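Local structure of protein BZZ1 (Saccharomyces cerevisiae, 2A28) at residues D14-I19 with S34-G39. The protein acts in endocytosis and trafficking to the vacuole and, with type I myosins, restores polarity of the actin cytoskeleton after salt stress. Residues are numbered along the deposited sequence; the frame is centred on the assembly and turned at random.
Sequences DDEISI and SGWTYG
Glu16, in the RT loop of this second SH3 domain of BZZ1, reaches across to the indole of Trp36, the first residue of strand 36-41. Its CB carries CG anti to the carbonyl carbon (chi1 -64°), and the extended chain beyond then runs out to the six-membered end of the indole. Glu16 CG comes within 4.2 Å of Trp36 CZ3. One bond further, Glu16 CD lies 3.8 Å from Trp36 CH2, and the carboxylate plane is tilted 31° from the ring. Glu16 OE2 comes nearest, approaching the ring obliquely, 3.6 Å from Trp36 CH2, a van der Waals contact; OE1 stays near the same end of the ring and accepts hydrogen bonds from the hydroxyl of Tyr9 and the backbone N of Gln12, which probably limit the carboxylate's rotation. With an alanine here, that hydroxyl and amide would probably lose their shared acceptor, and the CZ3-CH2 end of the indole its cover from this side chain. The pair is consistent with the specificity pocket of SH3 domains, where an RT-loop acid and this tryptophan receive the basic residue of a proline-rich ligand. The next residue, Ile17, is buried and touches Leu44, and Ile17 CD1 comes 4.1 Å from Gly39 O. At the start of the strand an ST turn sets the backbone of Trp36: its N donates to Ser34 OG at 3.2 Å, with an N-H...O angle of 156°.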
ATOM      1  N   ASP A  14       3.762  -5.413  11.973  1.00 11.95           N
ATOM      2  CA  ASP A  14       2.642  -4.641  12.479  1.00 12.82           C
ATOM      3  C   ASP A  14       2.461  -3.305  11.748  1.00 10.96           C
ATOM      4  O   ASP A  14       1.396  -2.743  11.876  1.00 12.42           O
ATOM      5  CB  ASP A  14       2.798  -4.384  13.963  1.00 18.95           C
ATOM      6  CG  ASP A  14       2.616  -5.601  14.847  1.00 23.25           C
ATOM      7  OD1 ASP A  14       1.787  -6.437  14.437  1.00 23.72           O
ATOM      8  OD2 ASP A  14       3.277  -5.724  15.909  1.00 29.60           O
ATOM      9  N   ASP A  15       3.511  -2.844  11.065  1.00  9.17           N
ATOM     10  CA  ASP A  15       3.476  -1.596  10.314  1.00  8.81           C
ATOM     11  C   ASP A  15       3.095  -1.754   8.844  1.00  7.16           C
ATOM     12  O   ASP A  15       2.956  -0.753   8.132  1.00  7.37           O
ATOM     13  CB  ASP A  15       4.820  -0.870  10.414  1.00  7.62           C
ATOM     14  CG  ASP A  15       5.995  -1.658   9.960  1.00  7.82           C
ATOM     15  OD1 ASP A  15       5.873  -2.923   9.893  1.00  9.46           O
ATOM     16  OD2 ASP A  15       7.035  -1.016   9.679  1.00  9.73           O
ATOM     17  N   GLU A  16       2.879  -2.976   8.434  1.00  7.02           N
ATOM     18  CA  GLU A  16       2.519  -3.238   7.035  1.00  8.30           C
ATOM     19  C   GLU A  16       1.056  -3.565   6.950  1.00  7.44           C
ATOM     20  O   GLU A  16       0.403  -3.985   7.915  1.00  8.41           O
ATOM     21  CB  GLU A  16       3.345  -4.414   6.476  1.00  8.07           C
ATOM     22  CG  GLU A  16       4.836  -4.080   6.427  1.00  8.55           C
ATOM     23  CD  GLU A  16       5.692  -5.209   5.888  1.00  8.28           C
ATOM     24  OE1 GLU A  16       5.094  -6.201   5.412  1.00  9.17           O
ATOM     25  OE2 GLU A  16       6.952  -5.106   5.954  1.00 11.91           O
ATOM     26  N   ILE A  17       0.489  -3.339   5.735  1.00  7.39           N
ATOM     27  CA  ILE A  17      -0.885  -3.765   5.471  1.00  8.70           C
ATOM     28  C   ILE A  17      -0.898  -4.723   4.283  1.00  7.45           C
ATOM     29  O   ILE A  17      -0.138  -4.624   3.339  1.00  8.65           O
ATOM     30  CB  ILE A  17      -1.867  -2.608   5.240  1.00 10.50           C
ATOM     31  CG1 ILE A  17      -1.427  -1.680   4.110  1.00 10.07           C
ATOM     32  CG2 ILE A  17      -2.187  -1.836   6.535  1.00 13.81           C
ATOM     33  CD1 ILE A  17      -2.508  -0.760   3.642  1.00 10.80           C
ATOM     34  N   SER A  18      -1.796  -5.675   4.386  1.00  7.58           N
ATOM     35  CA  SER A  18      -2.087  -6.561   3.234  1.00  6.66           C
ATOM     36  C   SER A  18      -2.928  -5.821   2.206  1.00  6.64           C
ATOM     37  O   SER A  18      -3.860  -5.144   2.528  1.00  6.94           O
ATOM     38  CB  SER A  18      -2.779  -7.842   3.701  1.00  6.93           C
ATOM     39  OG  SER A  18      -1.905  -8.572   4.586  1.00  8.59           O
ATOM     40  N   ILE A  19      -2.583  -5.966   0.937  1.00  5.50           N
ATOM     41  CA  ILE A  19      -3.341  -5.436  -0.207  1.00  6.47           C
ATOM     42  C   ILE A  19      -3.637  -6.565  -1.154  1.00  6.36           C
ATOM     43  O   ILE A  19      -2.921  -7.546  -1.237  1.00  6.86           O
ATOM     44  CB  ILE A  19      -2.582  -4.282  -0.853  1.00  6.08           C
ATOM     45  CG1 ILE A  19      -1.244  -4.709  -1.455  1.00  7.65           C
ATOM     46  CG2 ILE A  19      -2.408  -3.202   0.184  1.00  8.02           C
ATOM     47  CD1 ILE A  19      -0.583  -3.679  -2.327  1.00  7.87           C
ATOM     48  N   SER A  34      12.442   3.902  -0.666  1.00  8.73           N
ATOM     49  CA  SER A  34      12.511   2.646   0.048  1.00  9.39           C
ATOM     50  C   SER A  34      11.760   1.504  -0.592  1.00  8.55           C
ATOM     51  O   SER A  34      12.041   0.343  -0.235  1.00  9.48           O
ATOM     52  CB  SER A  34      11.944   2.798   1.476  1.00 10.86           C
ATOM     53  OG  SER A  34      10.538   3.016   1.386  1.00 11.99           O
ATOM     54  N   GLY A  35      10.850   1.814  -1.499  1.00  7.60           N
ATOM     55  CA  GLY A  35      10.013   0.774  -2.091  1.00  8.96           C
ATOM     56  C   GLY A  35       8.664   0.651  -1.415  1.00  6.77           C
ATOM     57  O   GLY A  35       7.852  -0.179  -1.847  1.00  6.81           O
ATOM     58  N   TRP A  36       8.411   1.405  -0.329  1.00  6.18           N
ATOM     59  CA  TRP A  36       7.173   1.334   0.453  1.00  6.34           C
ATOM     60  C   TRP A  36       6.460   2.653   0.376  1.00  6.59           C
ATOM     61  O   TRP A  36       7.054   3.720   0.553  1.00  7.74           O
ATOM     62  CB  TRP A  36       7.519   0.975   1.906  1.00  7.89           C
ATOM     63  CG  TRP A  36       8.156  -0.375   1.967  1.00  7.48           C
ATOM     64  CD1 TRP A  36       9.499  -0.586   1.857  1.00  7.92           C
ATOM     65  CD2 TRP A  36       7.548  -1.652   2.149  1.00  8.73           C
ATOM     66  NE1 TRP A  36       9.777  -1.922   1.939  1.00  8.82           N
ATOM     67  CE2 TRP A  36       8.594  -2.609   2.126  1.00  9.03           C
ATOM     68  CE3 TRP A  36       6.222  -2.060   2.332  1.00  9.02           C
ATOM     69  CZ2 TRP A  36       8.329  -3.947   2.273  1.00  8.79           C
ATOM     70  CZ3 TRP A  36       5.966  -3.398   2.480  1.00 10.15           C
ATOM     71  CH2 TRP A  36       7.013  -4.298   2.442  1.00  9.37           C
ATOM     72  N   THR A  37       5.141   2.567   0.288  1.00  6.54           N
ATOM     73  CA  THR A  37       4.237   3.716   0.430  1.00  5.67           C
ATOM     74  C   THR A  37       3.399   3.506   1.666  1.00  5.12           C
ATOM     75  O   THR A  37       3.069   2.356   2.013  1.00  5.36           O
ATOM     76  CB  THR A  37       3.351   3.794  -0.800  1.00  6.23           C
ATOM     77  OG1 THR A  37       4.162   4.013  -1.966  1.00  6.47           O
ATOM     78  CG2 THR A  37       2.287   4.889  -0.739  1.00  7.54           C
ATOM     79  N   TYR A  38       3.142   4.577   2.376  1.00  5.51           N
ATOM     80  CA  TYR A  38       2.275   4.544   3.567  1.00  5.97           C
ATOM     81  C   TYR A  38       0.916   5.064   3.120  1.00  5.63           C
ATOM     82  O   TYR A  38       0.820   6.188   2.584  1.00  5.72           O
ATOM     83  CB  TYR A  38       2.858   5.461   4.633  1.00  7.45           C
ATOM     84  CG  TYR A  38       2.073   5.507   5.929  1.00  6.13           C
ATOM     85  CD1 TYR A  38       1.918   4.363   6.670  1.00  7.73           C
ATOM     86  CD2 TYR A  38       1.556   6.717   6.348  1.00  6.77           C
ATOM     87  CE1 TYR A  38       1.210   4.434   7.846  1.00 10.25           C
ATOM     88  CE2 TYR A  38       0.825   6.767   7.556  1.00  7.78           C
ATOM     89  CZ  TYR A  38       0.670   5.607   8.286  1.00  9.09           C
ATOM     90  OH  TYR A  38      -0.032   5.579   9.488  1.00 11.71           O
ATOM     91  N   GLY A  39      -0.156   4.286   3.324  1.00  5.81           N
ATOM     92  CA  GLY A  39      -1.461   4.748   2.901  1.00  6.36           C
ATOM     93  C   GLY A  39      -2.571   3.994   3.603  1.00  6.81           C
ATOM     94  O   GLY A  39      -2.346   3.218   4.494  1.00  6.71           O
TER